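Side-chain contacts in uncharacterized protein PSPTO_0244 (Pseudomonas syringae pv. tomato, PDB 3MYX), which is of unknown function but has a cupin fold and may be an enzyme related to (S)-ureidoglycine aminohydrolase: residues L58-E61 / A62-T66; I103-Q106 / P107-W111; S145-S149 / P150-C154; Y177-S181 / R182-I186; V215-A218 / Q219-C223. All blocks are in the same frame, centred on the assembly; numbering follows the deposited sequence.

Contact 1: residues L58-E61 / A62-T66; sequences LSVE and AYPYT
The ring of Tyr63 meets Val60 obliquely: CD1 lies 4.0 Å from Val60 CG1, and Val60 CG2 is almost as near. On one face of the same ring sits CD of Pro64, 3.6 Å above the plane and displaced toward the rim, while the carbonyl O of Tyr65 lies in plane at its edge. Pro64 serves two rings, because its CG stands over the centre of the Tyr65 ring, 3.7 Å above that plane. A proline fits between two tyrosines: its rigid CH2 groups can lie on both rings without needing a polar partner. Val60 ends strand 57-60, and the chain then turns through Glu61 and Ala62 on the surface before entering strand 66-71, a link between two antiparallel sheets of a cupin-type beta fold. With CG1 anti to the backbone N (chi1 -173°), Val60 turns this methyl to the chain beyond the turn, 3.8 Å from Tyr63 CA, and a branched residue can keep its second methyl near the ring as well. The hydroxyl of this buried tyrosine is hydrogen-bonded to Glu67, which satisfies its polar end. Glu61 OE1 is hydrogen-bonded to Gln100.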
loop_
_atom_site.group_PDB
_atom_site.type_symbol
_atom_site.label_atom_id
_atom_site.label_comp_id
_atom_site.label_asym_id
_atom_site.label_seq_id
_atom_site.Cartn_x
_atom_site.Cartn_y
_atom_site.Cartn_z
ATOM N N LEU A 58 10.659 7.649 -17.000
ATOM C CA LEU A 58 11.768 6.709 -17.052
ATOM C C LEU A 58 11.259 5.350 -17.500
ATOM O O LEU A 58 10.150 4.941 -17.224
ATOM C CB LEU A 58 12.590 6.649 -15.735
ATOM C CG LEU A 58 12.015 6.062 -14.433
ATOM C CD1 LEU A 58 11.757 4.583 -14.577
ATOM C CD2 LEU A 58 12.919 6.319 -13.219
ATOM N N SER A 59 12.099 4.684 -18.267
ATOM C CA SER A 59 11.775 3.378 -18.816
ATOM C C SER A 59 12.651 2.328 -18.132
ATOM O O SER A 59 13.858 2.531 -17.933
ATOM C CB SER A 59 12.012 3.367 -20.328
ATOM O OG SER A 59 11.092 4.209 -21.024
ATOM N N VAL A 60 12.039 1.206 -17.773
ATOM C CA VAL A 60 12.714 0.105 -17.112
ATOM C C VAL A 60 12.501 -1.154 -17.950
ATOM O O VAL A 60 11.360 -1.502 -18.267
ATOM C CB VAL A 60 12.137 -0.098 -15.700
ATOM C CG1 VAL A 60 12.955 -1.144 -14.921
ATOM C CG2 VAL A 60 12.082 1.231 -14.944
ATOM N N GLU A 61 13.581 -1.839 -18.328
ATOM C CA GLU A 61 13.448 -3.007 -19.199
ATOM C C GLU A 61 12.770 -4.190 -18.500
ATOM O O GLU A 61 11.972 -4.876 -19.118
ATOM C CB GLU A 61 14.806 -3.415 -19.783
ATOM C CG GLU A 61 14.799 -4.690 -20.639
ATOM C CD GLU A 61 13.696 -4.727 -21.685
ATOM O OE1 GLU A 61 13.315 -3.646 -22.188
ATOM O OE2 GLU A 61 13.216 -5.845 -21.996
ATOM N N ALA A 62 13.084 -4.417 -17.221
ATOM C CA ALA A 62 12.476 -5.508 -16.444
ATOM C C ALA A 62 12.347 -5.013 -15.018
ATOM O O ALA A 62 13.324 -4.959 -14.283
ATOM C CB ALA A 62 13.330 -6.767 -16.519
ATOM N N TYR A 63 11.138 -4.649 -14.601
ATOM C CA TYR A 63 10.980 -4.019 -13.305
ATOM C C TYR A 63 11.461 -4.981 -12.219
ATOM O O TYR A 63 11.115 -6.157 -12.248
ATOM C CB TYR A 63 9.520 -3.581 -13.069
ATOM C CG TYR A 63 9.456 -2.450 -12.080
ATOM C CD1 TYR A 63 9.807 -1.153 -12.458
ATOM C CD2 TYR A 63 9.135 -2.674 -10.747
ATOM C CE1 TYR A 63 9.819 -0.119 -11.536
ATOM C CE2 TYR A 63 9.160 -1.629 -9.814
ATOM C CZ TYR A 63 9.496 -0.351 -10.219
ATOM O OH TYR A 63 9.543 0.712 -9.349
ATOM N N PRO A 64 12.281 -4.502 -11.272
ATOM C CA PRO A 64 12.997 -5.442 -10.412
ATOM C C PRO A 64 12.181 -5.962 -9.233
ATOM O O PRO A 64 12.613 -6.898 -8.565
ATOM C CB PRO A 64 14.163 -4.610 -9.899
ATOM C CG PRO A 64 13.649 -3.214 -9.920
ATOM C CD PRO A 64 12.838 -3.144 -11.159
ATOM N N TYR A 65 11.046 -5.327 -8.961
ATOM C CA TYR A 65 10.226 -5.616 -7.804
ATOM C C TYR A 65 8.797 -5.890 -8.252
ATOM O O TYR A 65 8.417 -5.551 -9.367
ATOM C CB TYR A 65 10.191 -4.399 -6.882
ATOM C CG TYR A 65 11.520 -3.721 -6.579
ATOM C CD1 TYR A 65 12.689 -4.455 -6.393
ATOM C CD2 TYR A 65 11.588 -2.344 -6.418
ATOM C CE1 TYR A 65 13.897 -3.830 -6.091
ATOM C CE2 TYR A 65 12.781 -1.726 -6.111
ATOM C CZ TYR A 65 13.920 -2.472 -5.929
ATOM O OH TYR A 65 15.091 -1.827 -5.633
ATOM N N THR A 66 7.984 -6.447 -7.357
ATOM C CA THR A 66 6.529 -6.278 -7.465
ATOM C C THR A 66 6.219 -5.012 -6.692
ATOM O O THR A 66 6.570 -4.908 -5.542
ATOM C CB THR A 66 5.755 -7.445 -6.873
ATOM O OG1 THR A 66 6.194 -8.653 -7.507
ATOM C CG2 THR A 66 4.262 -7.250 -7.064
#

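Contact 2: residues I103-Q106 / P107-W111; sequences IDAQ and PESLW
Ser109 and Gln106 close the turn between two strands through a hydrogen bond from a side chain to a backbone carbonyl. Followed outward, Ser109 first places CB 4.1 Å from Ala105 CB and 3.4 Å from the carbonyl O of Gln106. Its tip, OG, then donates to that same oxygen over 2.7 Å, approaching from above the carbonyl plane, 38° out of it, and not along a lone pair. The torsion explains the reach: OG stands anti to its own carbonyl carbon (chi1 -64°), on the side that faces back to Gln106. The hydroxyl is also hydrogen-bonded to the backbone N of Ser75, so a buried serine suits a place where one small group must serve two backbone partners.

Gln106 and Pro107 lie side by side at the exposed end of the turn, with Gln106 NE2 3.7 Å from Pro107 CD. Deeper in, the contact is apolar. Ala105 CB meets the edge of the Trp111 indole near its plane, 4.0 Å from CZ3, where a single methyl fits, and Ile103 CG2 approaches CH2 obliquely at 4.2 Å.

Strands 101-105 and 109-116 belong to different antiparallel sheets, and their segments 103-105 and 109-111 run at 124° to each other. The indole of Trp111 extends from strand 109-116 toward strand 101-105, against Val76 of strand 75-80, Phe54 of strand 47-54 and Leu69 of strand 66-71.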
loop_
_atom_site.group_PDB
_atom_site.type_symbol
_atom_site.label_atom_id
_atom_site.label_comp_id
_atom_site.label_asym_id
_atom_site.label_seq_id
_atom_site.Cartn_x
_atom_site.Cartn_y
_atom_site.Cartn_z
ATOM N N ILE A 103 7.371 4.644 -16.829
ATOM C CA ILE A 103 6.691 5.357 -15.764
ATOM C C ILE A 103 6.828 6.834 -16.084
ATOM O O ILE A 103 7.916 7.380 -16.012
ATOM C CB ILE A 103 7.331 5.018 -14.396
ATOM C CG1 ILE A 103 7.322 3.491 -14.163
ATOM C CG2 ILE A 103 6.645 5.782 -13.258
ATOM C CD1 ILE A 103 8.048 3.002 -12.911
ATOM N N ASP A 104 5.718 7.450 -16.471
ATOM C CA ASP A 104 5.719 8.815 -16.991
ATOM C C ASP A 104 4.914 9.687 -16.019
ATOM O O ASP A 104 3.689 9.683 -16.054
ATOM C CB ASP A 104 5.142 8.838 -18.410
ATOM C CG ASP A 104 5.200 10.194 -19.065
ATOM O OD1 ASP A 104 5.613 11.170 -18.414
ATOM O OD2 ASP A 104 4.796 10.235 -20.239
ATOM N N ALA A 105 5.613 10.443 -15.172
ATOM C CA ALA A 105 5.011 11.282 -14.144
ATOM C C ALA A 105 4.915 12.721 -14.620
ATOM O O ALA A 105 5.856 13.277 -15.163
ATOM C CB ALA A 105 5.833 11.233 -12.856
ATOM N N GLN A 106 3.777 13.340 -14.342
ATOM C CA GLN A 106 3.669 14.773 -14.514
ATOM C C GLN A 106 4.567 15.451 -13.480
ATOM O O GLN A 106 4.858 14.884 -12.432
ATOM C CB GLN A 106 2.216 15.215 -14.377
ATOM C CG GLN A 106 1.374 14.776 -15.566
ATOM C CD GLN A 106 1.932 15.280 -16.882
ATOM O OE1 GLN A 106 2.347 14.499 -17.738
ATOM N NE2 GLN A 106 1.963 16.600 -17.042
ATOM N N PRO A 107 5.038 16.674 -13.781
ATOM C CA PRO A 107 5.871 17.339 -12.787
ATOM C C PRO A 107 5.226 17.397 -11.411
ATOM O O PRO A 107 4.001 17.587 -11.299
ATOM C CB PRO A 107 6.028 18.747 -13.360
ATOM C CG PRO A 107 5.965 18.545 -14.821
ATOM C CD PRO A 107 4.904 17.483 -15.008
ATOM N N GLU A 108 6.034 17.203 -10.371
ATOM C CA GLU A 108 5.591 17.373 -8.994
ATOM C C GLU A 108 4.529 16.326 -8.621
ATOM O O GLU A 108 3.557 16.641 -7.942
ATOM C CB GLU A 108 5.078 18.814 -8.771
ATOM C CG GLU A 108 6.018 19.888 -9.327
ATOM C CD GLU A 108 7.326 19.973 -8.573
ATOM O OE1 GLU A 108 7.367 19.610 -7.381
ATOM O OE2 GLU A 108 8.319 20.429 -9.180
ATOM N N SER A 109 4.703 15.094 -9.097
ATOM C CA SER A 109 3.818 13.995 -8.708
ATOM C C SER A 109 4.403 13.274 -7.493
ATOM O O SER A 109 5.620 13.289 -7.247
ATOM C CB SER A 109 3.612 13.026 -9.864
ATOM O OG SER A 109 2.948 13.636 -10.950
ATOM N N LEU A 110 3.516 12.624 -6.741
ATOM C CA LEU A 110 3.896 11.955 -5.501
ATOM C C LEU A 110 2.955 10.792 -5.298
ATOM O O LEU A 110 1.727 10.957 -5.326
ATOM C CB LEU A 110 3.800 12.933 -4.312
ATOM C CG LEU A 110 4.371 12.507 -2.951
ATOM C CD1 LEU A 110 4.735 13.756 -2.088
ATOM C CD2 LEU A 110 3.443 11.554 -2.167
ATOM N N TRP A 111 3.528 9.614 -5.073
ATOM C CA TRP A 111 2.731 8.440 -4.747
ATOM C C TRP A 111 3.302 7.668 -3.589
ATOM O O TRP A 111 4.501 7.727 -3.339
ATOM C CB TRP A 111 2.575 7.527 -5.952
ATOM C CG TRP A 111 3.805 7.010 -6.647
ATOM C CD1 TRP A 111 4.423 5.808 -6.446
ATOM C CD2 TRP A 111 4.505 7.633 -7.744
ATOM N NE1 TRP A 111 5.436 5.633 -7.345
ATOM C CE2 TRP A 111 5.535 6.743 -8.137
ATOM C CE3 TRP A 111 4.376 8.858 -8.415
ATOM C CZ2 TRP A 111 6.405 7.024 -9.189
ATOM C CZ3 TRP A 111 5.270 9.152 -9.437
ATOM C CH2 TRP A 111 6.262 8.231 -9.815
#

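Contact 3: residues S145-S149 / P150-C154; sequences SIMIS and PLPQC
Met147, Ser149 and the prolines after them meet along a chain that is largely extended once it leaves the short 3-10 turn at Ser145 and Ile146. Ile148 interrupts this course with a psi of -50°, after which Ser149, Pro150, Leu151 and Pro152 have the backbone angles of a polyproline II path. Prolines at two of these four positions suit such a path, since their rings hold phi near the values it needs and they offer no N-H that would require a partner.

Met147, present as selenomethionine, curls forward along the chain, over the residues that follow it. Bends at chi2 and chi3 shape its chain, and its CG lies 3.6 Å from Leu151 CD2, the two side chains crossing at about a right angle. Its terminal CE comes end-on to the Pro152 ring, 3.9 Å from CD, and also rests 3.5 Å from the carbonyl O of Pro150. A long unbranched side chain can make all these contacts because it bends freely.

Ser149 OG donates to the carbonyl O of Pro150 over 2.9 Å, from a position tilted 28° from the carbonyl plane. Its chi1 of 67° places OG between the backbone N and the carbonyl carbon, on the side of the next peptide. The same hydroxyl is hydrogen-bonded to Glu178 N, so it ties the loop to strand 177-178.

The loop joins strand 137-139 to strand 154-161. Met147, Ser149 and Pro152 all rest on Tyr177 of strand 177-178, while Pro152 also touches Ser174 at the end of strand 168-174.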
loop_
_atom_site.group_PDB
_atom_site.type_symbol
_atom_site.label_atom_id
_atom_site.label_comp_id
_atom_site.label_asym_id
_atom_site.label_seq_id
_atom_site.Cartn_x
_atom_site.Cartn_y
_atom_site.Cartn_z
ATOM N N SER A 145 -11.469 -14.190 19.130
ATOM C CA SER A 145 -10.798 -14.080 20.426
ATOM C C SER A 145 -10.170 -12.724 20.679
ATOM O O SER A 145 -9.836 -12.406 21.819
ATOM C CB SER A 145 -9.727 -15.180 20.567
ATOM O OG SER A 145 -8.580 -14.888 19.789
ATOM N N ILE A 146 -9.998 -11.919 19.632
ATOM C CA ILE A 146 -9.406 -10.588 19.810
ATOM C C ILE A 146 -10.431 -9.459 19.715
ATOM O O ILE A 146 -10.068 -8.296 19.766
ATOM C CB ILE A 146 -8.203 -10.350 18.872
ATOM C CG1 ILE A 146 -8.651 -10.251 17.410
ATOM C CG2 ILE A 146 -7.122 -11.456 19.068
ATOM C CD1 ILE A 146 -7.524 -9.878 16.454
HETATM N N MSE A 147 -11.709 -9.791 19.617
HETATM C CA MSE A 147 -12.750 -8.795 19.382
HETATM C C MSE A 147 -13.181 -8.102 20.670
HETATM O O MSE A 147 -13.265 -8.740 21.729
HETATM C CB MSE A 147 -13.979 -9.441 18.748
HETATM C CG MSE A 147 -13.768 -9.965 17.355
HETATM SE SE MSE A 147 -13.091 -8.671 16.067
HETATM C CE MSE A 147 -14.532 -7.395 16.253
ATOM N N ILE A 148 -13.478 -6.805 20.558
ATOM C CA ILE A 148 -14.155 -6.020 21.612
ATOM C C ILE A 148 -15.619 -5.832 21.196
ATOM O O ILE A 148 -16.534 -6.115 21.960
ATOM C CB ILE A 148 -13.443 -4.666 21.849
ATOM C CG1 ILE A 148 -12.060 -4.916 22.448
ATOM C CG2 ILE A 148 -14.267 -3.736 22.762
ATOM C CD1 ILE A 148 -11.167 -3.719 22.459
ATOM N N SER A 149 -15.844 -5.376 19.967
ATOM C CA SER A 149 -17.176 -5.198 19.438
ATOM C C SER A 149 -17.693 -6.538 18.904
ATOM O O SER A 149 -16.939 -7.519 18.813
ATOM C CB SER A 149 -17.128 -4.219 18.267
ATOM O OG SER A 149 -16.423 -4.790 17.178
ATOM N N PRO A 150 -18.975 -6.578 18.487
ATOM C CA PRO A 150 -19.423 -7.716 17.688
ATOM C C PRO A 150 -18.593 -7.853 16.404
ATOM O O PRO A 150 -17.961 -6.888 15.934
ATOM C CB PRO A 150 -20.870 -7.363 17.361
ATOM C CG PRO A 150 -21.296 -6.458 18.493
ATOM C CD PRO A 150 -20.067 -5.630 18.743
ATOM N N LEU A 151 -18.594 -9.046 15.835
ATOM C CA LEU A 151 -17.863 -9.274 14.599
ATOM C C LEU A 151 -18.469 -8.454 13.458
ATOM O O LEU A 151 -19.685 -8.354 13.336
ATOM C CB LEU A 151 -17.848 -10.756 14.217
ATOM C CG LEU A 151 -16.933 -11.640 15.063
ATOM C CD1 LEU A 151 -17.449 -13.088 15.081
ATOM C CD2 LEU A 151 -15.517 -11.574 14.585
ATOM N N PRO A 152 -17.618 -7.866 12.613
ATOM C CA PRO A 152 -18.088 -7.117 11.453
ATOM C C PRO A 152 -18.422 -8.037 10.279
ATOM O O PRO A 152 -18.142 -9.241 10.310
ATOM C CB PRO A 152 -16.859 -6.273 11.082
ATOM C CG PRO A 152 -15.705 -7.170 11.470
ATOM C CD PRO A 152 -16.148 -7.863 12.707
ATOM N N GLN A 153 -19.023 -7.450 9.251
ATOM C CA GLN A 153 -19.095 -8.045 7.912
ATOM C C GLN A 153 -18.057 -7.380 7.037
ATOM O O GLN A 153 -18.076 -6.156 6.871
ATOM C CB GLN A 153 -20.493 -7.850 7.324
ATOM C CG GLN A 153 -21.573 -8.461 8.203
ATOM C CD GLN A 153 -22.915 -8.468 7.520
ATOM O OE1 GLN A 153 -23.599 -7.446 7.459
ATOM N NE2 GLN A 153 -23.307 -9.619 7.012
ATOM N N CYS A 154 -17.135 -8.180 6.529
ATOM C CA CYS A 154 -16.031 -7.716 5.703
ATOM C C CYS A 154 -16.188 -8.297 4.301
ATOM O O CYS A 154 -16.723 -9.393 4.127
ATOM C CB CYS A 154 -14.673 -8.164 6.245
ATOM S SG CYS A 154 -14.393 -7.781 7.984
#

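Contact 4: residues Y177-S181 / R182-I186; sequences YERIS and RPHKI
Apolar contact is made by Ile180 and the aliphatic part of Arg182, which lie side by side and point the same way. Ile180 CG1 is 4.1 Å from Arg182 CD, and CD1 only slightly farther. Arg182 bends at chi2 and chi3, which folds its methylenes back beside the isoleucine and carries its guanidinium over the following proline: Pro183 CD sits 4.0 Å above the centre of that plane. An arginine suits this exposed place, combining an apolar stem with a charged end.

Within the EutQ-like cupin domain, strand 182-183 and the weakly bonded strand 177-178 both pair with strand 222-227.

Hydrogen bonding centres on Arg179, whose chain is extended from CG to NE. Its NH1 donates to the carbonyl O of Ile180 over 2.9 Å, with the oxygen close to the guanidinium plane. The bond is clearly bent, its N-H...O angle 135°, as expected when NH1 is also hydrogen-bonded to Cys223 O; two backbone oxygens thus hold this buried group.

Among ionisable groups, Arg179 NH2 lies at the edge of the His184 ring, 4.3 Å from ND1, too long for a hydrogen bond. The other ring nitrogen, NE2, is hydrogen-bonded to Glu188 OE1, probably steadying the imidazole.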
loop_
_atom_site.group_PDB
_atom_site.type_symbol
_atom_site.label_atom_id
_atom_site.label_comp_id
_atom_site.label_asym_id
_atom_site.label_seq_id
_atom_site.Cartn_x
_atom_site.Cartn_y
_atom_site.Cartn_z
ATOM N N TYR A 177 -15.931 -2.009 13.571
ATOM C CA TYR A 177 -15.494 -2.932 14.613
ATOM C C TYR A 177 -14.345 -2.410 15.428
ATOM O O TYR A 177 -13.665 -1.435 15.050
ATOM C CB TYR A 177 -15.139 -4.307 14.053
ATOM C CG TYR A 177 -13.906 -4.384 13.174
ATOM C CD1 TYR A 177 -13.964 -4.079 11.821
ATOM C CD2 TYR A 177 -12.688 -4.792 13.692
ATOM C CE1 TYR A 177 -12.857 -4.198 11.002
ATOM C CE2 TYR A 177 -11.576 -4.926 12.891
ATOM C CZ TYR A 177 -11.663 -4.632 11.540
ATOM O OH TYR A 177 -10.576 -4.742 10.709
ATOM N N GLU A 178 -14.143 -3.075 16.563
ATOM C CA GLU A 178 -13.069 -2.766 17.493
ATOM C C GLU A 178 -12.490 -4.060 17.999
ATOM O O GLU A 178 -13.225 -4.959 18.389
ATOM C CB GLU A 178 -13.604 -1.922 18.655
ATOM C CG GLU A 178 -12.520 -1.480 19.661
ATOM C CD GLU A 178 -13.076 -0.689 20.840
ATOM O OE1 GLU A 178 -14.266 -0.305 20.818
ATOM O OE2 GLU A 178 -12.298 -0.440 21.778
ATOM N N ARG A 179 -11.165 -4.143 18.010
ATOM C CA ARG A 179 -10.459 -5.293 18.539
ATOM C C ARG A 179 -9.339 -4.830 19.451
ATOM O O ARG A 179 -8.957 -3.656 19.452
ATOM C CB ARG A 179 -9.885 -6.130 17.392
ATOM C CG ARG A 179 -8.958 -5.377 16.436
ATOM C CD ARG A 179 -8.193 -6.333 15.539
ATOM N NE ARG A 179 -7.252 -5.639 14.658
ATOM C CZ ARG A 179 -6.078 -5.141 15.036
ATOM N NH1 ARG A 179 -5.663 -5.232 16.306
ATOM N NH2 ARG A 179 -5.307 -4.529 14.144
ATOM N N ILE A 180 -8.786 -5.768 20.197
ATOM C CA ILE A 180 -7.653 -5.471 21.053
ATOM C C ILE A 180 -6.384 -5.305 20.244
ATOM O O ILE A 180 -6.295 -5.723 19.091
ATOM C CB ILE A 180 -7.466 -6.536 22.156
ATOM C CG1 ILE A 180 -7.035 -7.882 21.564
ATOM C CG2 ILE A 180 -8.737 -6.644 23.011
ATOM C CD1 ILE A 180 -6.690 -8.924 22.650
ATOM N N SER A 181 -5.398 -4.667 20.841
ATOM C CA SER A 181 -4.095 -4.532 20.207
ATOM C C SER A 181 -3.448 -5.901 20.032
ATOM O O SER A 181 -3.459 -6.732 20.952
ATOM C CB SER A 181 -3.207 -3.660 21.088
ATOM O OG SER A 181 -1.936 -3.445 20.515
ATOM N N ARG A 182 -2.900 -6.130 18.843
ATOM C CA ARG A 182 -2.180 -7.351 18.503
ATOM C C ARG A 182 -1.008 -7.001 17.588
ATOM O O ARG A 182 -1.093 -6.037 16.825
ATOM C CB ARG A 182 -3.100 -8.323 17.762
ATOM C CG ARG A 182 -4.309 -8.790 18.558
ATOM C CD ARG A 182 -3.873 -9.744 19.664
ATOM N NE ARG A 182 -3.132 -10.867 19.100
ATOM C CZ ARG A 182 -2.214 -11.583 19.742
ATOM N NH1 ARG A 182 -1.889 -11.304 20.996
ATOM N NH2 ARG A 182 -1.604 -12.577 19.111
ATOM N N PRO A 183 0.089 -7.790 17.645
ATOM C CA PRO A 183 1.143 -7.591 16.635
ATOM C C PRO A 183 0.612 -7.983 15.265
ATOM O O PRO A 183 0.002 -9.046 15.122
ATOM C CB PRO A 183 2.269 -8.539 17.081
ATOM C CG PRO A 183 1.915 -9.013 18.408
ATOM C CD PRO A 183 0.453 -8.837 18.614
ATOM N N HIS A 184 0.820 -7.135 14.262
ATOM C CA HIS A 184 0.235 -7.415 12.949
ATOM C C HIS A 184 0.805 -8.711 12.385
ATOM O O HIS A 184 2.008 -8.928 12.430
ATOM C CB HIS A 184 0.472 -6.240 12.003
ATOM C CG HIS A 184 -0.718 -5.890 11.168
ATOM N ND1 HIS A 184 -1.947 -5.601 11.718
ATOM C CD2 HIS A 184 -0.853 -5.718 9.830
ATOM C CE1 HIS A 184 -2.790 -5.297 10.746
ATOM N NE2 HIS A 184 -2.157 -5.368 9.589
ATOM N N LYS A 185 -0.060 -9.585 11.892
ATOM C CA LYS A 185 0.371 -10.902 11.426
ATOM C C LYS A 185 1.151 -10.856 10.116
ATOM O O LYS A 185 1.974 -11.733 9.848
ATOM C CB LYS A 185 -0.846 -11.823 11.293
ATOM C CG LYS A 185 -1.507 -12.161 12.626
ATOM N N ILE A 186 0.896 -9.816 9.328
ATOM C CA ILE A 186 1.501 -9.638 8.008
ATOM C C ILE A 186 1.853 -8.165 7.824
ATOM O O ILE A 186 1.510 -7.333 8.656
ATOM C CB ILE A 186 0.585 -10.174 6.874
ATOM C CG1 ILE A 186 -0.840 -9.685 6.981
ATOM C CG2 ILE A 186 0.517 -11.704 6.936
ATOM C CD1 ILE A 186 -1.010 -8.260 6.899
#

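Contact 5: residues V215-A218 / Q219-C223; sequences VFVA and QGAPC
This is a local, largely buried contact round a type II beta turn from Ala218 to Ala221, linking strand 214-217 to strand 222-227 within the EutQ-like cupin domain. The two strands belong to different antiparallel sheets of the domain, so the turn carries the chain from one sheet to the other.

Gln219 and Gly220 occupy the corners. Gly220 has a positive phi of 91°, a value at which a side chain would press on the carbonyl O of Gln219, and glycine avoids this by having none. Gln219 has the polyproline-like backbone angles usual for the first corner of a type II turn, and its side chain leaves the turn at the surface. With CG anti to the backbone N and the chain extended beyond, the straight chain brings NE2 to the carbonyl O of Lys185, to which it is hydrogen-bonded.

On the inner side, small apolar groups pack. Val217 CG1 lies 4.0 Å from Ala221 CB and 4.5 Å from Cys223 SG, so one methyl faces both residues of the returning chain. Alanine suits position 221 because its methyl is small enough to touch both the valine and the turn's carbonyl, with Ala221 CB 3.2 Å from Ala218 O. Around them, His184 touches Val217, and Val7 of strand 7-11 meets both Val217 and Cys223.

The bond that closes the turn runs from Ala221 N to Ala218 O over 2.9 Å, its N-H...O angle 160°, with the donor standing 39° out of the carbonyl plane.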
loop_
_atom_site.group_PDB
_atom_site.type_symbol
_atom_site.label_atom_id
_atom_site.label_comp_id
_atom_site.label_asym_id
_atom_site.label_seq_id
_atom_site.Cartn_x
_atom_site.Cartn_y
_atom_site.Cartn_z
ATOM N N VAL A 215 -1.324 4.481 5.035
ATOM C CA VAL A 215 -0.591 4.019 6.196
ATOM C C VAL A 215 0.027 2.655 5.886
ATOM O O VAL A 215 -0.524 1.869 5.107
ATOM C CB VAL A 215 -1.520 3.932 7.456
ATOM C CG1 VAL A 215 -2.644 2.917 7.274
ATOM C CG2 VAL A 215 -0.732 3.660 8.746
ATOM N N PHE A 216 1.171 2.375 6.506
ATOM C CA PHE A 216 1.836 1.081 6.416
ATOM C C PHE A 216 1.967 0.497 7.809
ATOM O O PHE A 216 2.451 1.168 8.727
ATOM C CB PHE A 216 3.209 1.179 5.750
ATOM C CG PHE A 216 3.915 -0.151 5.640
ATOM C CD1 PHE A 216 3.550 -1.073 4.668
ATOM C CD2 PHE A 216 4.904 -0.501 6.546
ATOM C CE1 PHE A 216 4.172 -2.300 4.605
ATOM C CE2 PHE A 216 5.538 -1.713 6.463
ATOM C CZ PHE A 216 5.173 -2.610 5.520
ATOM N N VAL A 217 1.509 -0.742 7.966
ATOM C CA VAL A 217 1.639 -1.469 9.221
ATOM C C VAL A 217 2.610 -2.629 9.010
ATOM O O VAL A 217 2.326 -3.571 8.279
ATOM C CB VAL A 217 0.285 -2.004 9.724
ATOM C CG1 VAL A 217 0.470 -2.660 11.094
ATOM C CG2 VAL A 217 -0.755 -0.879 9.805
ATOM N N ALA A 218 3.786 -2.544 9.610
ATOM C CA ALA A 218 4.775 -3.596 9.468
ATOM C C ALA A 218 4.342 -4.861 10.188
ATOM O O ALA A 218 3.691 -4.813 11.236
ATOM C CB ALA A 218 6.134 -3.120 10.025
ATOM N N GLN A 219 4.714 -6.001 9.631
ATOM C CA GLN A 219 4.517 -7.272 10.308
ATOM C C GLN A 219 5.140 -7.193 11.704
ATOM O O GLN A 219 6.299 -6.775 11.857
ATOM C CB GLN A 219 5.156 -8.401 9.499
ATOM C CG GLN A 219 4.917 -9.793 10.065
ATOM C CD GLN A 219 5.505 -10.885 9.188
ATOM O OE1 GLN A 219 6.625 -10.760 8.688
ATOM N NE2 GLN A 219 4.750 -11.963 8.999
ATOM N N GLY A 220 4.366 -7.589 12.707
ATOM C CA GLY A 220 4.809 -7.550 14.097
ATOM C C GLY A 220 4.484 -6.260 14.820
ATOM O O GLY A 220 4.623 -6.194 16.039
ATOM N N ALA A 221 4.056 -5.222 14.106
ATOM C CA ALA A 221 3.757 -3.944 14.758
ATOM C C ALA A 221 2.519 -4.092 15.639
ATOM O O ALA A 221 1.462 -4.499 15.146
ATOM C CB ALA A 221 3.532 -2.848 13.736
ATOM N N PRO A 222 2.637 -3.781 16.945
ATOM C CA PRO A 222 1.422 -3.784 17.745
ATOM C C PRO A 222 0.506 -2.659 17.325
ATOM O O PRO A 222 0.922 -1.509 17.168
ATOM C CB PRO A 222 1.927 -3.561 19.172
ATOM C CG PRO A 222 3.324 -4.072 19.156
ATOM C CD PRO A 222 3.841 -3.678 17.793
ATOM N N CYS A 223 -0.754 -3.012 17.169
ATOM C CA CYS A 223 -1.753 -2.139 16.598
ATOM C C CYS A 223 -3.129 -2.542 17.138
ATOM O O CYS A 223 -3.442 -3.719 16.968
ATOM C CB CYS A 223 -1.689 -2.393 15.087
ATOM S SG CYS A 223 -2.660 -1.371 14.014
#

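Overall arrangement
Contacts 1 and 2 lie across the chain's centre from contacts 3, 4 and 5, with the centres of contacts 1 and 3 about 41 Å apart. Contacts 1 and 2 meet on neighbouring strands, where Leu58 O is 2.8 Å from Ile103 N and Tyr63 packs on Ile103. In the other half, contact 4 is the middle member. It pairs with the loop of contact 3, Ile148 N lying 2.9 Å from Glu178 O, and with contact 5, His184 O lying 2.7 Å from Gly220 N. Contacts 3 and 5 do not touch, their nearest atoms being about 7 Å apart. A bound 1,2-ethanediol, probably from crystallisation, lies about 6 Å from the Glu61 side chain.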